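Local structure of fiber protein 2 (Fowl adenovirus 1, 2VTW) at residues S3-T8 against S96-T101; L35-I38 against M43-T46; N165-T170 against V192-P197. The protein probably attaches the virion to its host-cell receptor through this C-terminal head domain of the trimeric short fibre, which projects from the capsid vertices. All blocks are in the same frame, centred on the assembly; numbering follows the deposited sequence.

Interaction 1: residues S3-T8 against S96-T101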
loop_
_atom_site.group_PDB
_atom_site.type_symbol
_atom_site.label_atom_id
_atom_site.label_comp_id
_atom_site.label_asym_id
_atom_site.label_seq_id
_atom_site.Cartn_x
_atom_site.Cartn_y
_atom_site.Cartn_z
ATOM N N SER A 3 19.751 -7.636 -9.087
ATOM C CA SER A 3 19.237 -6.819 -7.996
ATOM C C SER A 3 17.745 -7.057 -7.787
ATOM O O SER A 3 17.142 -6.449 -6.904
ATOM C CB SER A 3 19.534 -5.361 -8.271
ATOM O OG SER A 3 19.159 -5.005 -9.589
ATOM N N VAL A 4 17.149 -7.955 -8.577
ATOM C CA VAL A 4 15.739 -8.341 -8.416
ATOM C C VAL A 4 15.594 -9.872 -8.377
ATOM O O VAL A 4 16.201 -10.565 -9.193
ATOM C CB VAL A 4 14.876 -7.768 -9.569
ATOM C CG1 VAL A 4 13.403 -8.106 -9.321
ATOM C CG2 VAL A 4 15.079 -6.257 -9.707
ATOM N N ALA A 5 14.829 -10.392 -7.417
ATOM C CA ALA A 5 14.559 -11.822 -7.269
ATOM C C ALA A 5 13.099 -12.040 -6.848
ATOM O O ALA A 5 12.500 -11.154 -6.259
ATOM C CB ALA A 5 15.492 -12.459 -6.245
ATOM N N ALA A 6 12.560 -13.224 -7.165
ATOM C CA ALA A 6 11.171 -13.633 -6.897
ATOM C C ALA A 6 11.107 -14.990 -6.214
ATOM O O ALA A 6 11.891 -15.882 -6.552
ATOM C CB ALA A 6 10.394 -13.704 -8.225
ATOM N N PHE A 7 10.173 -15.154 -5.278
ATOM C CA PHE A 7 9.814 -16.452 -4.689
ATOM C C PHE A 7 8.277 -16.670 -4.789
ATOM O O PHE A 7 7.494 -15.729 -4.564
ATOM C CB PHE A 7 10.262 -16.503 -3.226
ATOM C CG PHE A 7 9.842 -17.740 -2.489
ATOM C CD1 PHE A 7 10.310 -19.002 -2.877
ATOM C CD2 PHE A 7 9.015 -17.655 -1.367
ATOM C CE1 PHE A 7 9.941 -20.142 -2.170
ATOM C CE2 PHE A 7 8.639 -18.803 -0.653
ATOM C CZ PHE A 7 9.115 -20.044 -1.055
ATOM N N THR A 8 7.862 -17.892 -5.137
ATOM C CA THR A 8 6.453 -18.286 -5.246
ATOM C C THR A 8 6.247 -19.588 -4.497
ATOM O O THR A 8 7.035 -20.526 -4.634
ATOM C CB THR A 8 6.032 -18.499 -6.702
ATOM O OG1 THR A 8 6.371 -17.337 -7.456
ATOM C CG2 THR A 8 4.517 -18.768 -6.829
ATOM N N SER A 96 16.860 -19.186 -10.421
ATOM C CA SER A 96 16.755 -20.459 -9.701
ATOM C C SER A 96 17.894 -20.723 -8.712
ATOM O O SER A 96 17.713 -21.486 -7.759
ATOM C CB SER A 96 16.624 -21.635 -10.704
ATOM O OG SER A 96 17.625 -21.567 -11.706
ATOM N N ASN A 97 19.051 -20.085 -8.928
ATOM C CA ASN A 97 20.175 -20.154 -7.981
ATOM C C ASN A 97 20.160 -19.092 -6.867
ATOM O O ASN A 97 21.163 -18.912 -6.165
ATOM C CB ASN A 97 21.529 -20.128 -8.717
ATOM C CG ASN A 97 21.865 -18.773 -9.353
ATOM O OD1 ASN A 97 21.006 -18.081 -9.897
ATOM N ND2 ASN A 97 23.158 -18.428 -9.338
ATOM N N ILE A 98 19.024 -18.405 -6.685
ATOM C CA ILE A 98 18.934 -17.362 -5.664
ATOM C C ILE A 98 18.683 -18.002 -4.289
ATOM O O ILE A 98 17.946 -18.989 -4.170
ATOM C CB ILE A 98 17.898 -16.213 -6.083
ATOM C CG1 ILE A 98 18.406 -14.846 -5.635
ATOM C CG2 ILE A 98 16.502 -16.478 -5.570
ATOM C CD1 ILE A 98 19.657 -14.419 -6.330
ATOM N N SER A 99 19.342 -17.458 -3.267
ATOM C CA SER A 99 19.167 -17.890 -1.894
ATOM C C SER A 99 17.826 -17.429 -1.318
ATOM O O SER A 99 17.387 -16.300 -1.580
ATOM C CB SER A 99 20.299 -17.337 -1.012
ATOM O OG SER A 99 20.048 -17.587 0.374
ATOM N N MET A 100 17.205 -18.299 -0.513
ATOM C CA MET A 100 15.995 -17.962 0.225
ATOM C C MET A 100 16.234 -16.812 1.198
ATOM O O MET A 100 15.277 -16.153 1.621
ATOM C CB MET A 100 15.472 -19.169 0.998
ATOM C CG MET A 100 14.665 -20.147 0.148
ATOM S SD MET A 100 13.119 -19.462 -0.511
ATOM C CE MET A 100 12.161 -19.295 0.970
ATOM N N THR A 101 17.503 -16.580 1.557
ATOM C CA THR A 101 17.874 -15.453 2.410
ATOM C C THR A 101 17.582 -14.117 1.726
ATOM O O THR A 101 17.574 -13.064 2.371
ATOM C CB THR A 101 19.366 -15.499 2.864
ATOM O OG1 THR A 101 20.213 -15.373 1.736
ATOM C CG2 THR A 101 19.698 -16.785 3.596
#

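Interaction 2: residues L35-I38 against M43-T46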
loop_
_atom_site.group_PDB
_atom_site.type_symbol
_atom_site.label_atom_id
_atom_site.label_comp_id
_atom_site.label_asym_id
_atom_site.label_seq_id
_atom_site.Cartn_x
_atom_site.Cartn_y
_atom_site.Cartn_z
ATOM N N LEU A 35 1.504 -17.368 -2.279
ATOM C CA LEU A 35 2.496 -16.394 -1.799
ATOM C C LEU A 35 3.442 -16.066 -2.940
ATOM O O LEU A 35 4.054 -16.965 -3.524
ATOM C CB LEU A 35 3.289 -17.016 -0.647
ATOM C CG LEU A 35 4.514 -16.265 -0.114
ATOM C CD1 LEU A 35 4.063 -14.881 0.426
ATOM C CD2 LEU A 35 5.229 -17.093 0.989
ATOM N N GLN A 36 3.532 -14.793 -3.310
ATOM C CA GLN A 36 4.425 -14.349 -4.376
ATOM C C GLN A 36 5.168 -13.149 -3.825
ATOM O O GLN A 36 4.533 -12.139 -3.481
ATOM C CB GLN A 36 3.629 -13.964 -5.618
ATOM C CG GLN A 36 2.959 -15.171 -6.326
ATOM C CD GLN A 36 1.973 -14.768 -7.390
ATOM O OE1 GLN A 36 0.844 -14.411 -7.068
ATOM N NE2 GLN A 36 2.387 -14.809 -8.662
ATOM N N GLN A 37 6.485 -13.282 -3.670
ATOM C CA GLN A 37 7.356 -12.202 -3.149
ATOM C C GLN A 37 8.396 -11.773 -4.176
ATOM O O GLN A 37 8.844 -12.586 -5.000
ATOM C CB GLN A 37 8.073 -12.663 -1.905
ATOM C CG GLN A 37 7.145 -13.057 -0.781
ATOM C CD GLN A 37 7.866 -13.608 0.407
ATOM O OE1 GLN A 37 8.429 -14.700 0.344
ATOM N NE2 GLN A 37 7.841 -12.874 1.524
ATOM N N ILE A 38 8.760 -10.494 -4.150
ATOM C CA ILE A 38 9.884 -9.988 -4.925
ATOM C C ILE A 38 10.810 -9.195 -3.985
ATOM O O ILE A 38 10.342 -8.573 -3.012
ATOM C CB ILE A 38 9.466 -9.156 -6.201
ATOM C CG1 ILE A 38 8.721 -7.894 -5.816
ATOM C CG2 ILE A 38 8.617 -10.046 -7.237
ATOM C CD1 ILE A 38 8.742 -6.752 -6.870
ATOM N N MET A 43 14.319 -4.188 -0.844
ATOM C CA MET A 43 12.929 -3.927 -0.441
ATOM C C MET A 43 12.074 -5.123 -0.809
ATOM O O MET A 43 12.030 -5.528 -1.970
ATOM C CB MET A 43 12.369 -2.673 -1.152
ATOM C CG MET A 43 11.032 -2.139 -0.551
ATOM S SD MET A 43 11.285 -1.382 1.090
ATOM C CE MET A 43 12.243 0.058 0.638
ATOM N N LEU A 44 11.379 -5.663 0.183
ATOM C CA LEU A 44 10.579 -6.855 0.046
ATOM C C LEU A 44 9.100 -6.527 -0.151
ATOM O O LEU A 44 8.479 -5.907 0.708
ATOM C CB LEU A 44 10.730 -7.705 1.318
ATOM C CG LEU A 44 10.140 -9.119 1.298
ATOM C CD1 LEU A 44 10.886 -10.039 0.234
ATOM C CD2 LEU A 44 10.195 -9.691 2.699
ATOM N N THR A 45 8.543 -6.988 -1.267
ATOM C CA THR A 45 7.097 -6.896 -1.541
ATOM C C THR A 45 6.545 -8.318 -1.548
ATOM O O THR A 45 7.053 -9.160 -2.275
ATOM C CB THR A 45 6.800 -6.250 -2.908
ATOM O OG1 THR A 45 7.270 -4.906 -2.922
ATOM C CG2 THR A 45 5.304 -6.252 -3.190
ATOM N N THR A 46 5.538 -8.546 -0.713
ATOM C CA THR A 46 4.901 -9.813 -0.495
ATOM C C THR A 46 3.420 -9.731 -0.895
ATOM O O THR A 46 2.666 -8.940 -0.325
ATOM C CB THR A 46 4.999 -10.190 1.008
ATOM O OG1 THR A 46 6.376 -10.421 1.355
ATOM C CG2 THR A 46 4.143 -11.433 1.358
#

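Interaction 3: residues N165-T170 against V192-P197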
loop_
_atom_site.group_PDB
_atom_site.type_symbol
_atom_site.label_atom_id
_atom_site.label_comp_id
_atom_site.label_asym_id
_atom_site.label_seq_id
_atom_site.Cartn_x
_atom_site.Cartn_y
_atom_site.Cartn_z
ATOM N N ASN A 165 13.565 -13.583 12.038
ATOM C CA ASN A 165 12.612 -12.534 11.631
ATOM C C ASN A 165 11.688 -13.022 10.508
ATOM O O ASN A 165 12.130 -13.351 9.414
ATOM C CB ASN A 165 13.347 -11.270 11.224
ATOM C CG ASN A 165 14.148 -10.654 12.367
ATOM O OD1 ASN A 165 13.721 -10.596 13.528
ATOM N ND2 ASN A 165 15.329 -10.199 12.035
ATOM N N LEU A 166 10.401 -13.099 10.839
ATOM C CA LEU A 166 9.324 -13.494 9.933
ATOM C C LEU A 166 8.269 -12.372 9.861
ATOM O O LEU A 166 8.289 -11.466 10.692
ATOM C CB LEU A 166 8.648 -14.773 10.440
ATOM C CG LEU A 166 9.337 -16.137 10.142
ATOM C CD1 LEU A 166 10.701 -16.253 10.841
ATOM C CD2 LEU A 166 8.384 -17.270 10.543
ATOM N N ILE A 167 7.346 -12.475 8.896
ATOM C CA ILE A 167 6.184 -11.575 8.804
ATOM C C ILE A 167 4.898 -12.244 9.327
ATOM O O ILE A 167 4.464 -13.231 8.776
ATOM C CB ILE A 167 5.929 -11.070 7.328
ATOM C CG1 ILE A 167 7.241 -10.700 6.628
ATOM C CG2 ILE A 167 4.898 -9.877 7.354
ATOM C CD1 ILE A 167 7.175 -10.593 5.117
ATOM N N ALA A 168 4.301 -11.687 10.375
ATOM C CA ALA A 168 3.001 -12.118 10.871
ATOM C C ALA A 168 1.891 -11.298 10.187
ATOM O O ALA A 168 1.960 -10.059 10.153
ATOM C CB ALA A 168 2.912 -11.961 12.381
ATOM N N PHE A 169 0.915 -12.004 9.614
ATOM C CA PHE A 169 -0.301 -11.416 9.038
ATOM C C PHE A 169 -1.454 -11.855 9.905
ATOM O O PHE A 169 -1.745 -13.043 9.952
ATOM C CB PHE A 169 -0.567 -11.943 7.638
ATOM C CG PHE A 169 0.388 -11.460 6.588
ATOM C CD1 PHE A 169 -0.010 -10.541 5.645
ATOM C CD2 PHE A 169 1.665 -11.982 6.500
ATOM C CE1 PHE A 169 0.848 -10.115 4.658
ATOM C CE2 PHE A 169 2.551 -11.547 5.500
ATOM C CZ PHE A 169 2.155 -10.617 4.590
ATOM N N THR A 170 -2.098 -10.936 10.616
ATOM C CA THR A 170 -3.283 -11.293 11.396
ATOM C C THR A 170 -4.530 -10.738 10.715
ATOM O O THR A 170 -4.677 -9.516 10.539
ATOM C CB THR A 170 -3.196 -10.906 12.878
ATOM O OG1 THR A 170 -2.060 -11.542 13.495
ATOM C CG2 THR A 170 -4.452 -11.341 13.627
ATOM N N VAL A 192 -3.326 -9.704 -0.587
ATOM C CA VAL A 192 -2.902 -8.883 0.532
ATOM C C VAL A 192 -1.451 -8.537 0.271
ATOM O O VAL A 192 -0.618 -9.449 0.229
ATOM C CB VAL A 192 -3.037 -9.637 1.836
ATOM C CG1 VAL A 192 -2.511 -8.791 3.008
ATOM C CG2 VAL A 192 -4.506 -10.066 2.056
ATOM N N VAL A 193 -1.137 -7.250 0.061
ATOM C CA VAL A 193 0.208 -6.870 -0.361
ATOM C C VAL A 193 0.868 -6.111 0.773
ATOM O O VAL A 193 0.284 -5.174 1.348
ATOM C CB VAL A 193 0.260 -6.100 -1.702
ATOM C CG1 VAL A 193 1.666 -5.757 -2.073
ATOM C CG2 VAL A 193 -0.390 -6.896 -2.850
ATOM N N HIS A 194 2.066 -6.573 1.139
ATOM C CA HIS A 194 2.865 -5.988 2.208
ATOM C C HIS A 194 4.192 -5.578 1.643
ATOM O O HIS A 194 4.764 -6.315 0.858
ATOM C CB HIS A 194 3.109 -7.021 3.300
ATOM C CG HIS A 194 3.906 -6.501 4.445
ATOM N ND1 HIS A 194 5.164 -6.971 4.741
ATOM C CD2 HIS A 194 3.651 -5.514 5.339
ATOM C CE1 HIS A 194 5.628 -6.333 5.797
ATOM N NE2 HIS A 194 4.733 -5.441 6.177
ATOM N N THR A 195 4.689 -4.403 2.043
ATOM C CA THR A 195 6.038 -3.980 1.699
ATOM C C THR A 195 6.843 -3.694 2.975
ATOM O O THR A 195 6.350 -3.118 3.955
ATOM C CB THR A 195 6.049 -2.757 0.734
ATOM O OG1 THR A 195 5.354 -3.079 -0.463
ATOM C CG2 THR A 195 7.468 -2.344 0.345
ATOM N N CYS A 196 8.095 -4.140 2.965
ATOM C CA CYS A 196 9.010 -3.871 4.073
ATOM C C CYS A 196 10.442 -3.987 3.569
ATOM O O CYS A 196 10.680 -4.544 2.488
ATOM C CB CYS A 196 8.748 -4.783 5.275
ATOM S SG CYS A 196 9.155 -6.544 5.061
ATOM N N PRO A 197 11.389 -3.392 4.313
ATOM C CA PRO A 197 12.785 -3.625 4.053
ATOM C C PRO A 197 13.172 -5.085 4.236
ATOM O O PRO A 197 12.773 -5.728 5.195
ATOM C CB PRO A 197 13.485 -2.743 5.094
ATOM C CG PRO A 197 12.480 -1.666 5.399
ATOM C CD PRO A 197 11.197 -2.415 5.401
#

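Interaction 1: residues S3-T8 against S96-T101
M100 lays the end of its side chain over one face of the F7 ring. Two atoms do the touching. SD of M100 sits above one side of the ring, and its nearest ring atom is CE1 of F7, 3.6 Å away. CE of M100 reaches further across and lies 3.7 Å from CZ of F7. The sulfur is 3.9 Å from the centroid of the F7 ring and 23° off the ring normal. The methyl group lies at a similar height, 15° off that normal. The pair is therefore a Met-aromatic contact and a CH-pi contact on the same face. The M100 chain gets there by folding: it bends at chi2 (-65°) and again, in the same sense, at chi3, so the thioether curls back over the ring instead of running straight on. F7 has CG trans to its backbone N, which swings the ring toward M100.

A second, smaller contact lies two residues earlier in each segment. CB of A5 packs against CG1 of I98 at 3.8 Å, with CG2 of I98 a little further off. A5 and F7 point the same way from their strand, and A6 between them points away from the loop. A6 packs instead on M41 of the second subunit.

Beside M100, OG of S99 and OG1 of T101 are hydrogen-bonded at 2.6 Å. This bond ties the two residues flanking M100 together. L93 touches F7, I98 and M100, so strand 92-94 shares in the same cluster. Q37 of the neighbouring strand 28-40 also packs on F7.

The Met-aromatic contact, with the A5-I98 pair beside it, holds the loop that follows strand 92-94 to strand 4-23 in the beta-rich, trimeric head of an adenovirus fibre.

Interaction 2: residues L35-I38 against M43-T46
Q37 donates from its side-chain amide to the hydroxyl of T46. The bond runs from NE2 of Q37 to OG1 of T46 over 2.9 Å and is nearly straight, at 173°. The hydroxyl oxygen lies almost exactly in the amide plane of Q37. The bond favours one rotation of the amide about its chi3 bond. The two side chains run alongside each other in the same direction. T46 turns OG1 to the Q37 side by placing it trans to its own carbonyl carbon (chi1 -66°).

The backbone bonds come as one pair. N of I38 gives to O of T45 at 2.9 Å, and N of T45 gives to O of I38 at 3.0 Å. I38 and T45 are thus an antiparallel hydrogen-bonded pair, and Q37 and T46 form the next, non-hydrogen-bonded pair. The arrangement is a beta hairpin between strands 28-40 and 43-53. At the Q37-T46 pair, CA of Q37 also makes a CA-H...O contact with O of T45 at 3.2 Å.

Apolar contacts lie on both faces. On the Q37 and T46 face, CD1 of L35 meets CG2 of T46 at 3.6 Å, the two side chains crossing at a slant. T46 thus uses its methyl on L35 and its hydroxyl on Q37. On the opposite face, CG1 of I38 packs on CB of T45 at 3.9 Å. There I38 also packs on T40 of the second subunit. The Q37 and T46 face turns inward instead, with F103 on Q37 and I167 and F169 on T46.

Interaction 3: residues N165-T170 against V192-P197
F169 reaches H194 through CZ, which lies 3.9 Å from CB of H194, at an oblique approach to the phenyl ring. The two rings are oblique as well, with centroids 5.9 Å apart and planes at 74°. CG1 of V192 touches the edge of the phenyl ring, near its plane. It lies 4.0 Å from both CD1 and CE1 of F169.

H194 has a second apolar neighbour. CG2 of I167 lies 3.9 Å from ND1 and 3.9 Å from CE1 of H194, oblique to the imidazole plane. The CD1 end of I167 also reaches ND1 of H194, at 4.2 Å. The imidazole is carried out from its strand with CG trans to the backbone N (chi1 -179°). That brings it across the CG2 branch of I167, while CB is left facing F169.

The strands run roughly antiparallel, at 146°, but they do not pair. Their axes stay 10.4 Å apart, the spacing of two layers packed through side chains. Strands 163-173 and 185-197 therefore face each other across the interior of a beta sandwich, with every touching residue buried.

Further out, M151 of strand 147-157, the neighbour of 163-173 in its layer, touches F169, V192 and H194. V76 packs on F169. Backbone bonds to V76 and V74 anchor I167 and F169 in their own layer. On the other strand, V193 and T195 point outside the sandwich. V193 packs on T195 of the second subunit, and T195 packs on V193 of the third.

All three contacts are buried. The centre of interaction 3 lies about 8 Å from the centre of the chain, those of interactions 2 and 1 about 13 and 19 Å. Interaction 2 connects the others: F7 bonds to Q37 on one side, and L44 and T46 bond to C196 and H194 on the other. Strands 4-23, 28-40, 43-53 and 185-197 thus follow one another in the sheet. Interaction 2 joins neighbouring strands by hydrogen bonds. Interaction 1 pins a loop to that sheet through sulfur-aromatic and apolar contacts. Interaction 3 packs one layer on the other without polar bonds.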